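Local coordinates for protein UDP-galactopyranose mutase (Deinococcus radiodurans, PDB 3HDQ) that binds FAD and UDP-galactopyranose and probably interconverts UDP-galactopyranose with UDP-galactofuranose, at residues G65-D70 / H80-H85; A75-H80 / E308-T313; L277-E282 / V323-R328. One frame throughout, in Å; residues are numbered along the deposited sequence.

Contact 1 (G65-D70 / H80-H85); sequences GGNAYD and HPYGPH. With FAD (flavin-adenine dinucleotide), chain L.
The imidazole of His85 is clamped between the 65-70 backbone and the flavin. On one face Ala68 CA makes a CH-pi contact, 4.1 Å from the ring centroid, and Asn67 O comes within 3.2 Å of His85 CE1; on the opposite face FAD C5X lies over the ring centre. Rotation of the ring is fixed at its edge, where His85 ND1 donates to Gly83 O (2.7 Å) with that oxygen almost in the ring plane, while His85 NE2 shares a hydrogen bond of 3.1 Å with the ribityl hydroxyl FAD O2'. Asn67 grips the same cofactor through its backbone: Asn67 N donates nearly straight (170°) to the phosphate oxygen FAD O1A. This is the FAD site of a Rossmann-type fold, in which the loop after strand 55-58 passes along the pyrophosphate and the 80-85 loop brings His85 up to the isoalloxazine. A type I turn from His80 to Gly83 shapes the second loop, and His85 N donates to His80 ND1 (2.9 Å), in the plane of that ring. On the side of Tyr69 and Pro81 the packing is looser, and both residues are partly exposed. Tyr69 has CG anti to its own N (chi1 172°), which carries the ring out to Pro81; the two side chains cross at about a right angle and meet through Tyr69 CD2 and Pro81 CG, 3.8 Å apart. Tyr82 offers its ring edge to Tyr69 CB, and its hydroxyl is hydrogen-bonded to His63. No direct hydrogen bond joins the two loops. Instead one water donates to Asn67 O (2.6 Å) and to Tyr69 O, and accepts from Tyr82 N.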
loop_
_atom_site.group_PDB
_atom_site.type_symbol
_atom_site.label_atom_id
_atom_site.label_comp_id
_atom_site.label_asym_id
_atom_site.label_seq_id
_atom_site.Cartn_x
_atom_site.Cartn_y
_atom_site.Cartn_z
ATOM N N GLY A 65 -4.977 0.584 -8.675
ATOM C CA GLY A 65 -4.562 1.804 -9.347
ATOM C C GLY A 65 -4.058 1.701 -10.779
ATOM O O GLY A 65 -3.777 2.723 -11.406
ATOM N N GLY A 66 -3.956 0.491 -11.317
ATOM C CA GLY A 66 -3.447 0.335 -12.671
ATOM C C GLY A 66 -2.096 1.020 -12.876
ATOM O O GLY A 66 -1.209 0.918 -12.024
ATOM N N ASN A 67 -1.942 1.713 -14.007
ATOM C CA ASN A 67 -0.709 2.435 -14.353
ATOM C C ASN A 67 -0.415 3.590 -13.417
ATOM O O ASN A 67 0.723 4.058 -13.342
ATOM C CB ASN A 67 -0.793 3.030 -15.777
ATOM C CG ASN A 67 -0.488 2.019 -16.843
ATOM O OD1 ASN A 67 0.040 0.946 -16.549
ATOM N ND2 ASN A 67 -0.822 2.339 -18.088
ATOM N N ALA A 68 -1.461 4.089 -12.762
ATOM C CA ALA A 68 -1.372 5.329 -12.014
ATOM C C ALA A 68 -1.009 5.065 -10.558
ATOM O O ALA A 68 -0.929 5.988 -9.748
ATOM C CB ALA A 68 -2.674 6.091 -12.106
ATOM N N TYR A 69 -0.791 3.802 -10.230
ATOM C CA TYR A 69 -0.398 3.434 -8.883
ATOM C C TYR A 69 0.853 4.208 -8.479
ATOM O O TYR A 69 1.772 4.368 -9.284
ATOM C CB TYR A 69 -0.108 1.936 -8.848
ATOM C CG TYR A 69 0.491 1.423 -7.558
ATOM C CD1 TYR A 69 -0.283 1.300 -6.416
ATOM C CD2 TYR A 69 1.814 1.026 -7.497
ATOM C CE1 TYR A 69 0.250 0.801 -5.240
ATOM C CE2 TYR A 69 2.359 0.532 -6.330
ATOM C CZ TYR A 69 1.568 0.427 -5.204
ATOM O OH TYR A 69 2.095 -0.056 -4.038
ATOM N N ASP A 70 0.891 4.692 -7.242
ATOM C CA ASP A 70 2.134 5.238 -6.700
ATOM C C ASP A 70 2.486 4.648 -5.328
ATOM O O ASP A 70 1.641 4.069 -4.646
ATOM C CB ASP A 70 2.120 6.774 -6.667
ATOM C CG ASP A 70 1.019 7.340 -5.807
ATOM O OD1 ASP A 70 0.635 8.497 -6.053
ATOM O OD2 ASP A 70 0.539 6.647 -4.887
ATOM N N HIS A 80 6.187 7.103 -8.939
ATOM C CA HIS A 80 5.248 6.380 -9.805
ATOM C C HIS A 80 5.987 5.243 -10.498
ATOM O O HIS A 80 6.769 5.473 -11.425
ATOM C CB HIS A 80 4.638 7.310 -10.855
ATOM C CG HIS A 80 4.068 8.574 -10.289
ATOM N ND1 HIS A 80 3.581 9.591 -11.082
ATOM C CD2 HIS A 80 3.920 8.991 -9.007
ATOM C CE1 HIS A 80 3.149 10.577 -10.315
ATOM N NE2 HIS A 80 3.343 10.238 -9.051
ATOM N N PRO A 81 5.753 4.007 -10.051
ATOM C CA PRO A 81 6.491 2.878 -10.635
ATOM C C PRO A 81 6.360 2.777 -12.160
ATOM O O PRO A 81 7.292 2.273 -12.784
ATOM C CB PRO A 81 5.870 1.646 -9.959
ATOM C CG PRO A 81 5.290 2.181 -8.667
ATOM C CD PRO A 81 4.829 3.589 -8.984
ATOM N N TYR A 82 5.256 3.247 -12.742
ATOM C CA TYR A 82 5.044 3.089 -14.192
ATOM C C TYR A 82 5.174 4.381 -14.993
ATOM O O TYR A 82 4.471 4.577 -15.997
ATOM C CB TYR A 82 3.680 2.453 -14.489
ATOM C CG TYR A 82 3.418 1.207 -13.687
ATOM C CD1 TYR A 82 2.656 1.255 -12.523
ATOM C CD2 TYR A 82 3.935 -0.020 -14.085
ATOM C CE1 TYR A 82 2.425 0.118 -11.767
ATOM C CE2 TYR A 82 3.701 -1.176 -13.339
ATOM C CZ TYR A 82 2.951 -1.095 -12.174
ATOM O OH TYR A 82 2.715 -2.228 -11.423
ATOM N N GLY A 83 6.070 5.263 -14.556
ATOM C CA GLY A 83 6.298 6.509 -15.261
ATOM C C GLY A 83 5.480 7.651 -14.695
ATOM O O GLY A 83 4.484 7.433 -14.015
ATOM N N PRO A 84 5.888 8.883 -14.993
ATOM C CA PRO A 84 5.261 10.068 -14.400
ATOM C C PRO A 84 3.794 10.178 -14.804
ATOM O O PRO A 84 3.481 10.125 -15.994
ATOM C CB PRO A 84 6.047 11.217 -15.026
ATOM C CG PRO A 84 6.526 10.673 -16.345
ATOM C CD PRO A 84 6.789 9.218 -16.111
ATOM N N HIS A 85 2.906 10.315 -13.826
ATOM C CA HIS A 85 1.496 10.596 -14.102
ATOM C C HIS A 85 1.066 11.971 -13.578
ATOM O O HIS A 85 0.958 12.179 -12.370
ATOM C CB HIS A 85 0.618 9.491 -13.525
ATOM C CG HIS A 85 0.686 8.220 -14.310
ATOM N ND1 HIS A 85 1.868 7.545 -14.527
ATOM C CD2 HIS A 85 -0.274 7.515 -14.953
ATOM C CE1 HIS A 85 1.633 6.478 -15.269
ATOM N NE2 HIS A 85 0.341 6.437 -15.537
HETATM P PA FAD L . -4.848 0.657 -16.712
HETATM O O1A FAD L . -4.197 1.499 -15.781
HETATM O O2A FAD L . -3.900 0.128 -17.603
HETATM O O5B FAD L . -5.504 -0.476 -15.888
HETATM C C5B FAD L . -6.025 -1.636 -16.418
HETATM C C4B FAD L . -5.780 -2.721 -15.422
HETATM O O4B FAD L . -6.293 -3.917 -15.888
HETATM C C3B FAD L . -4.293 -2.935 -15.274
HETATM O O3B FAD L . -3.832 -2.647 -13.997
HETATM C C2B FAD L . -4.096 -4.382 -15.579
HETATM O O2B FAD L . -3.222 -4.930 -14.668
HETATM C C1B FAD L . -5.481 -4.945 -15.463
HETATM N N9A FAD L . -5.626 -6.175 -16.234
HETATM C C8A FAD L . -5.387 -6.383 -17.534
HETATM N N7A FAD L . -5.630 -7.633 -17.838
HETATM C C5A FAD L . -6.029 -8.257 -16.741
HETATM C C6A FAD L . -6.407 -9.552 -16.467
HETATM N N6A FAD L . -6.579 -10.404 -17.419
HETATM N N1A FAD L . -6.771 -9.908 -15.218
HETATM C C2A FAD L . -6.749 -8.995 -14.226
HETATM N N3A FAD L . -6.378 -7.726 -14.495
HETATM C C4A FAD L . -6.013 -7.357 -15.720
HETATM N N1 FAD L . -2.257 10.202 -18.177
HETATM C C2 FAD L . -2.419 11.477 -17.807
HETATM O O2 FAD L . -3.503 11.974 -17.745
HETATM N N3 FAD L . -1.331 12.189 -17.497
HETATM C C4 FAD L . -0.100 11.627 -17.554
HETATM O O4 FAD L . 0.873 12.245 -17.282
HETATM C C4X FAD L . 0.038 10.346 -17.944
HETATM N N5 FAD L . 1.271 9.804 -18.012
HETATM C C5X FAD L . 1.409 8.520 -18.399
HETATM C C6 FAD L . 2.667 7.972 -18.453
HETATM C C7 FAD L . 2.821 6.671 -18.840
HETATM C C7M FAD L . 4.164 6.071 -18.911
HETATM C C8 FAD L . 1.729 5.915 -19.156
HETATM C C8M FAD L . 1.951 4.512 -19.579
HETATM C C9 FAD L . 0.465 6.465 -19.093
HETATM C C9A FAD L . 0.294 7.775 -18.720
HETATM N N10 FAD L . -0.948 8.335 -18.642
HETATM C C10 FAD L . -1.056 9.624 -18.259
HETATM C "C1'" FAD L . -2.163 7.609 -19.090
HETATM C "C2'" FAD L . -2.819 6.799 -17.995
HETATM O "O2'" FAD L . -1.891 5.849 -17.612
HETATM C "C3'" FAD L . -4.079 6.073 -18.456
HETATM O "O3'" FAD L . -5.104 6.884 -18.827
HETATM C "C4'" FAD L . -4.745 5.409 -17.308
HETATM O "O4'" FAD L . -3.710 5.110 -16.422
HETATM C "C5'" FAD L . -5.468 4.201 -17.827
HETATM O "O5'" FAD L . -6.473 3.718 -17.015
HETATM P P FAD L . -7.088 2.332 -17.339
HETATM O O1P FAD L . -7.906 1.927 -16.264
HETATM O O2P FAD L . -7.881 2.494 -18.498
HETATM O O3P FAD L . -5.922 1.335 -17.621
HETATM O O HOH W 1 2.785 4.616 -11.809
#

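Contact 2 (A75-H80 / E308-T313); sequences AGVLIH and EFKHIT
Phe309 lays one face of its ring against the backbone of Ile79 and His80, at the end of the beta hairpin made by strands 71-72 and 78-79. The short helix 309-313 packs against the 78-79 strand of this hairpin and leads on toward strand 320-336 of the mixed sheet. Ile79 CA sits over the ring in a CH-pi contact, 4.0 Å from the centroid and 16° off the normal, and His80 N lies over the same face toward the rim. At one side of the ring Ile79 CG2 touches Phe309 CD1 (3.6 Å). At the other, Phe309 CE2 meets His80 CB, also at 3.6 Å. Phe309 CD2 and CE2 lie over one face of the His80 imidazole, with the two planes inclined at 44°, so the rings pack obliquely. Replacing Phe309 with an alanine would probably open a gap over Ile79 CA and leave the imidazole of His80 without its packing partner on that face. Farther along the helix, Leu78 reaches Thr313 with CG anti to the backbone N (chi1 -176°), and its CD2 rests 3.8 Å from Thr313 CG2. The methyl of Thr313 is thus given to leucine while the hydroxyl has polar partners, Gln315 and a water that donates to Leu78 O (2.8 Å) and accepts from Thr313 OG1 (2.7 Å).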
loop_
_atom_site.group_PDB
_atom_site.type_symbol
_atom_site.label_atom_id
_atom_site.label_comp_id
_atom_site.label_asym_id
_atom_site.label_seq_id
_atom_site.Cartn_x
_atom_site.Cartn_y
_atom_site.Cartn_z
ATOM N N ALA A 75 13.976 4.582 -0.266
ATOM C CA ALA A 75 14.525 5.776 0.379
ATOM C C ALA A 75 13.453 6.642 1.035
ATOM O O ALA A 75 13.772 7.647 1.672
ATOM C CB ALA A 75 15.325 6.598 -0.620
ATOM N N GLY A 76 12.188 6.271 0.860
ATOM C CA GLY A 76 11.089 7.058 1.389
ATOM C C GLY A 76 10.622 8.180 0.468
ATOM O O GLY A 76 10.012 9.147 0.923
ATOM N N VAL A 77 10.916 8.067 -0.827
ATOM C CA VAL A 77 10.432 9.049 -1.795
ATOM C C VAL A 77 9.174 8.530 -2.504
ATOM O O VAL A 77 9.148 7.406 -2.984
ATOM C CB VAL A 77 11.517 9.409 -2.844
ATOM C CG1 VAL A 77 10.975 10.430 -3.854
ATOM C CG2 VAL A 77 12.765 9.949 -2.159
ATOM N N LEU A 78 8.129 9.347 -2.543
ATOM C CA LEU A 78 6.909 9.011 -3.269
ATOM C C LEU A 78 7.168 8.987 -4.775
ATOM O O LEU A 78 7.546 10.001 -5.344
ATOM C CB LEU A 78 5.819 10.033 -2.945
ATOM C CG LEU A 78 4.427 9.811 -3.544
ATOM C CD1 LEU A 78 3.819 8.481 -3.072
ATOM C CD2 LEU A 78 3.524 10.977 -3.184
ATOM N N ILE A 79 6.981 7.832 -5.416
ATOM C CA ILE A 79 7.254 7.680 -6.851
ATOM C C ILE A 79 6.090 7.060 -7.616
ATOM O O ILE A 79 5.131 6.547 -7.024
ATOM C CB ILE A 79 8.440 6.749 -7.105
ATOM C CG1 ILE A 79 8.068 5.333 -6.640
ATOM C CG2 ILE A 79 9.689 7.285 -6.430
ATOM C CD1 ILE A 79 9.013 4.257 -7.050
ATOM N N HIS A 80 6.187 7.103 -8.939
ATOM C CA HIS A 80 5.248 6.380 -9.805
ATOM C C HIS A 80 5.987 5.243 -10.498
ATOM O O HIS A 80 6.769 5.473 -11.425
ATOM C CB HIS A 80 4.638 7.310 -10.855
ATOM C CG HIS A 80 4.068 8.574 -10.289
ATOM N ND1 HIS A 80 3.581 9.591 -11.082
ATOM C CD2 HIS A 80 3.920 8.991 -9.007
ATOM C CE1 HIS A 80 3.149 10.577 -10.315
ATOM N NE2 HIS A 80 3.343 10.238 -9.051
ATOM N N GLU A 308 11.568 13.547 -12.483
ATOM C CA GLU A 308 11.979 13.678 -11.082
ATOM C C GLU A 308 10.754 13.954 -10.230
ATOM O O GLU A 308 10.165 15.033 -10.295
ATOM C CB GLU A 308 13.006 14.801 -10.909
ATOM C CG GLU A 308 13.569 14.914 -9.503
ATOM C CD GLU A 308 14.664 15.966 -9.397
ATOM O OE1 GLU A 308 15.403 15.954 -8.389
ATOM O OE2 GLU A 308 14.778 16.801 -10.321
ATOM N N PHE A 309 10.381 12.965 -9.431
ATOM C CA PHE A 309 9.074 12.950 -8.801
ATOM C C PHE A 309 8.790 14.084 -7.829
ATOM O O PHE A 309 7.642 14.516 -7.717
ATOM C CB PHE A 309 8.838 11.591 -8.158
ATOM C CG PHE A 309 8.684 10.499 -9.165
ATOM C CD1 PHE A 309 9.637 9.504 -9.286
ATOM C CD2 PHE A 309 7.599 10.501 -10.038
ATOM C CE1 PHE A 309 9.495 8.507 -10.234
ATOM C CE2 PHE A 309 7.457 9.517 -10.996
ATOM C CZ PHE A 309 8.404 8.521 -11.099
ATOM N N LYS A 310 9.819 14.580 -7.144
ATOM C CA LYS A 310 9.600 15.645 -6.165
ATOM C C LYS A 310 9.053 16.918 -6.819
ATOM O O LYS A 310 8.315 17.671 -6.183
ATOM C CB LYS A 310 10.865 15.939 -5.355
ATOM C CG LYS A 310 11.187 14.895 -4.288
ATOM C CD LYS A 310 12.650 15.004 -3.831
ATOM C CE LYS A 310 12.896 16.224 -2.951
ATOM N NZ LYS A 310 14.342 16.360 -2.599
ATOM N N HIS A 311 9.389 17.148 -8.089
ATOM C CA HIS A 311 8.816 18.288 -8.805
ATOM C C HIS A 311 7.304 18.093 -8.893
ATOM O O HIS A 311 6.530 19.044 -8.800
ATOM C CB HIS A 311 9.376 18.405 -10.232
ATOM C CG HIS A 311 10.786 18.908 -10.314
ATOM N ND1 HIS A 311 11.103 20.250 -10.288
ATOM C CD2 HIS A 311 11.960 18.248 -10.464
ATOM C CE1 HIS A 311 12.412 20.394 -10.401
ATOM N NE2 HIS A 311 12.954 19.194 -10.504
ATOM N N ILE A 312 6.896 16.844 -9.095
ATOM C CA ILE A 312 5.502 16.530 -9.380
ATOM C C ILE A 312 4.671 16.385 -8.103
ATOM O O ILE A 312 3.540 16.855 -8.035
ATOM C CB ILE A 312 5.390 15.258 -10.250
ATOM C CG1 ILE A 312 6.162 15.447 -11.567
ATOM C CG2 ILE A 312 3.940 14.938 -10.519
ATOM C CD1 ILE A 312 6.740 14.140 -12.182
ATOM N N THR A 313 5.249 15.758 -7.086
ATOM C CA THR A 313 4.540 15.525 -5.830
ATOM C C THR A 313 4.643 16.696 -4.857
ATOM O O THR A 313 3.824 16.835 -3.958
ATOM C CB THR A 313 5.092 14.284 -5.101
ATOM O OG1 THR A 313 6.447 14.534 -4.705
ATOM C CG2 THR A 313 5.051 13.064 -6.019
HETATM O O HOH W 2 8.206 12.547 -4.412
#

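Contact 3 (L277-E282 / V323-R328); sequences LEFRHE and VYEYPR
Glu278 and Tyr326, and likewise Arg280 and Tyr324, form hydrogen-bonded antiparallel pairs between strands 277-282 and 323-328, which run at 159°; Glu278 N to Tyr326 O is 2.7 Å. The four backbone bonds join strand 274-284, outermost in the mixed sheet of this chain, to strand 320-336. Apolar packing occupies the sheet face of Leu277, Phe279 and His281. Val323 CG2 lies over the face of the His281 ring, 3.8 Å from its centroid, and also touches Phe279 CB (3.8 Å). Phe279 runs alongside Glu325, with its CD2 3.7 Å from Glu325 CG; the carboxylate beyond forms a salt bridge with Arg305, a residue that binds the substrate. Leu277 and Glu325 both touch the FAD. The other face carries a salt-bridge network of Glu278, Arg280 and Arg328. Arg328, bent at chi2 (-71°), grips Glu278 side-on, with NE and NH2 both donating to OE1; Arg328 NH2 is 2.9 Å from Glu278 OE1. Arg280 is deposited in two conformers. In the one described it holds Glu278 OE2 by NE (2.8 Å) and NH2, and its guanidinium lies flat on the Tyr326 ring, centres 4.1 Å apart, in a cation-pi stack. In this conformer each carboxylate oxygen serves a different arginine; the negative charge probably balances both guanidinium groups, whose paired N-H donors probably restrict its rotation.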
loop_
_atom_site.group_PDB
_atom_site.type_symbol
_atom_site.label_atom_id
_atom_site.label_comp_id
_atom_site.label_asym_id
_atom_site.label_seq_id
_atom_site.Cartn_x
_atom_site.Cartn_y
_atom_site.Cartn_z
ATOM N N LEU A 277 7.002 -0.364 -22.118
ATOM C CA LEU A 277 8.093 0.440 -21.571
ATOM C C LEU A 277 8.887 -0.348 -20.553
ATOM O O LEU A 277 8.352 -1.220 -19.878
ATOM C CB LEU A 277 7.555 1.690 -20.869
ATOM C CG LEU A 277 6.881 2.696 -21.787
ATOM C CD1 LEU A 277 6.137 3.748 -20.990
ATOM C CD2 LEU A 277 7.920 3.315 -22.715
ATOM N N GLU A 278 10.167 -0.019 -20.434
ATOM C CA GLU A 278 10.960 -0.487 -19.312
ATOM C C GLU A 278 11.396 0.722 -18.497
ATOM O O GLU A 278 11.887 1.701 -19.046
ATOM C CB GLU A 278 12.168 -1.282 -19.780
ATOM C CG GLU A 278 13.104 -1.666 -18.645
ATOM C CD GLU A 278 14.455 -2.138 -19.136
ATOM O OE1 GLU A 278 14.565 -2.498 -20.326
ATOM O OE2 GLU A 278 15.410 -2.144 -18.333
ATOM N N PHE A 279 11.205 0.650 -17.186
ATOM C CA PHE A 279 11.493 1.776 -16.315
ATOM C C PHE A 279 12.730 1.507 -15.490
ATOM O O PHE A 279 12.834 0.467 -14.853
ATOM C CB PHE A 279 10.316 2.036 -15.368
ATOM C CG PHE A 279 8.993 2.183 -16.066
ATOM C CD1 PHE A 279 8.134 1.101 -16.181
ATOM C CD2 PHE A 279 8.614 3.395 -16.609
ATOM C CE1 PHE A 279 6.911 1.226 -16.816
ATOM C CE2 PHE A 279 7.394 3.538 -17.253
ATOM C CZ PHE A 279 6.536 2.452 -17.357
ATOM N N ARG A 280 13.675 2.440 -15.506
ATOM C CA ARG A 280 14.816 2.329 -14.624
ATOM C C ARG A 280 14.798 3.439 -13.578
ATOM O O ARG A 280 14.969 4.625 -13.876
ATOM C CB ARG A 280 16.129 2.266 -15.409
ATOM C CG ARG A 280 16.358 0.887 -16.002
ATOM C CD ARG A 280 17.540 0.838 -16.938
ATOM N NE ARG A 280 17.326 -0.165 -17.977
ATOM C CZ ARG A 280 18.197 -0.450 -18.937
ATOM N NH1 ARG A 280 19.362 0.185 -18.994
ATOM N NH2 ARG A 280 17.903 -1.375 -19.840
ATOM N N HIS A 281 14.560 3.027 -12.338
ATOM C CA HIS A 281 14.463 3.934 -11.197
ATOM C C HIS A 281 15.811 4.151 -10.515
ATOM O O HIS A 281 16.590 3.213 -10.350
ATOM C CB HIS A 281 13.450 3.384 -10.186
ATOM C CG HIS A 281 12.040 3.392 -10.687
ATOM N ND1 HIS A 281 11.195 4.472 -10.524
ATOM C CD2 HIS A 281 11.327 2.453 -11.360
ATOM C CE1 HIS A 281 10.023 4.196 -11.073
ATOM N NE2 HIS A 281 10.077 2.976 -11.586
ATOM N N GLU A 282 16.085 5.387 -10.119
ATOM C CA GLU A 282 17.325 5.704 -9.409
ATOM C C GLU A 282 17.059 6.681 -8.276
ATOM O O GLU A 282 16.171 7.524 -8.364
ATOM C CB GLU A 282 18.377 6.297 -10.360
ATOM C CG GLU A 282 18.919 5.314 -11.405
ATOM C CD GLU A 282 19.868 5.969 -12.414
ATOM O OE1 GLU A 282 20.447 7.032 -12.081
ATOM O OE2 GLU A 282 20.033 5.417 -13.535
ATOM N N VAL A 323 13.134 8.487 -12.630
ATOM C CA VAL A 323 12.917 7.341 -13.497
ATOM C C VAL A 323 13.286 7.652 -14.952
ATOM O O VAL A 323 12.928 8.710 -15.485
ATOM C CB VAL A 323 11.451 6.849 -13.442
ATOM C CG1 VAL A 323 10.500 7.917 -13.983
ATOM C CG2 VAL A 323 11.305 5.548 -14.218
ATOM N N TYR A 324 14.008 6.720 -15.569
ATOM C CA TYR A 324 14.312 6.730 -17.002
ATOM C C TYR A 324 13.427 5.716 -17.731
ATOM O O TYR A 324 13.363 4.553 -17.339
ATOM C CB TYR A 324 15.773 6.342 -17.229
ATOM C CG TYR A 324 16.769 7.361 -16.705
ATOM C CD1 TYR A 324 17.325 8.309 -17.550
ATOM C CD2 TYR A 324 17.154 7.366 -15.368
ATOM C CE1 TYR A 324 18.234 9.236 -17.079
ATOM C CE2 TYR A 324 18.068 8.293 -14.885
ATOM C CZ TYR A 324 18.602 9.225 -15.747
ATOM O OH TYR A 324 19.500 10.157 -15.289
ATOM N N GLU A 325 12.756 6.152 -18.795
ATOM C CA GLU A 325 11.896 5.267 -19.576
ATOM C C GLU A 325 12.534 4.786 -20.881
ATOM O O GLU A 325 12.930 5.587 -21.729
ATOM C CB GLU A 325 10.575 5.952 -19.919
ATOM C CG GLU A 325 9.677 6.240 -18.757
ATOM C CD GLU A 325 8.535 7.144 -19.159
ATOM O OE1 GLU A 325 8.488 8.281 -18.653
ATOM O OE2 GLU A 325 7.703 6.731 -20.000
ATOM N N TYR A 326 12.592 3.470 -21.045
ATOM C CA TYR A 326 13.038 2.870 -22.297
ATOM C C TYR A 326 11.860 2.219 -23.038
ATOM O O TYR A 326 11.232 1.297 -22.524
ATOM C CB TYR A 326 14.118 1.820 -22.024
ATOM C CG TYR A 326 15.335 2.344 -21.286
ATOM C CD1 TYR A 326 15.261 2.708 -19.944
ATOM C CD2 TYR A 326 16.565 2.460 -21.928
ATOM C CE1 TYR A 326 16.378 3.188 -19.264
ATOM C CE2 TYR A 326 17.692 2.937 -21.256
ATOM C CZ TYR A 326 17.594 3.298 -19.926
ATOM O OH TYR A 326 18.710 3.769 -19.255
ATOM N N PRO A 327 11.559 2.701 -24.251
ATOM C CA PRO A 327 10.517 2.110 -25.107
ATOM C C PRO A 327 10.802 0.642 -25.397
ATOM O O PRO A 327 11.942 0.302 -25.715
ATOM C CB PRO A 327 10.627 2.916 -26.403
ATOM C CG PRO A 327 11.255 4.214 -25.992
ATOM C CD PRO A 327 12.215 3.853 -24.883
ATOM N N ARG A 328 9.784 -0.210 -25.285
ATOM C CA ARG A 328 9.935 -1.637 -25.558
ATOM C C ARG A 328 8.842 -2.155 -26.496
ATOM O O ARG A 328 7.675 -1.789 -26.378
ATOM C CB ARG A 328 9.917 -2.437 -24.251
ATOM C CG ARG A 328 11.123 -2.213 -23.361
ATOM C CD ARG A 328 12.389 -2.840 -23.944
ATOM N NE ARG A 328 13.584 -2.503 -23.164
ATOM C CZ ARG A 328 14.553 -1.686 -23.576
ATOM N NH1 ARG A 328 14.476 -1.126 -24.773
ATOM N NH2 ARG A 328 15.605 -1.427 -22.798
#

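Overall arrangement
From the N terminus, contact 1 closes a short loop: the chain leaves residues 65-70, makes the hairpin of strands 71-72 and 78-79, and returns through 80-85 to the flavin. Contact 2 starts inside that loop and crosses contact 1, sharing His80; its partner, helix 309-313, comes more than two hundred residues later. Contact 3 opens within this long loop and closes beyond it, at 323-328, so contacts 2 and 3 also cross, whereas contacts 1 and 3 follow in series. Phe309 touches Val323, and a probable hydrogen bond from His281 to Pro81 O adds a further link. Together they tie the FAD-binding loops to the mixed sheet near the substrate.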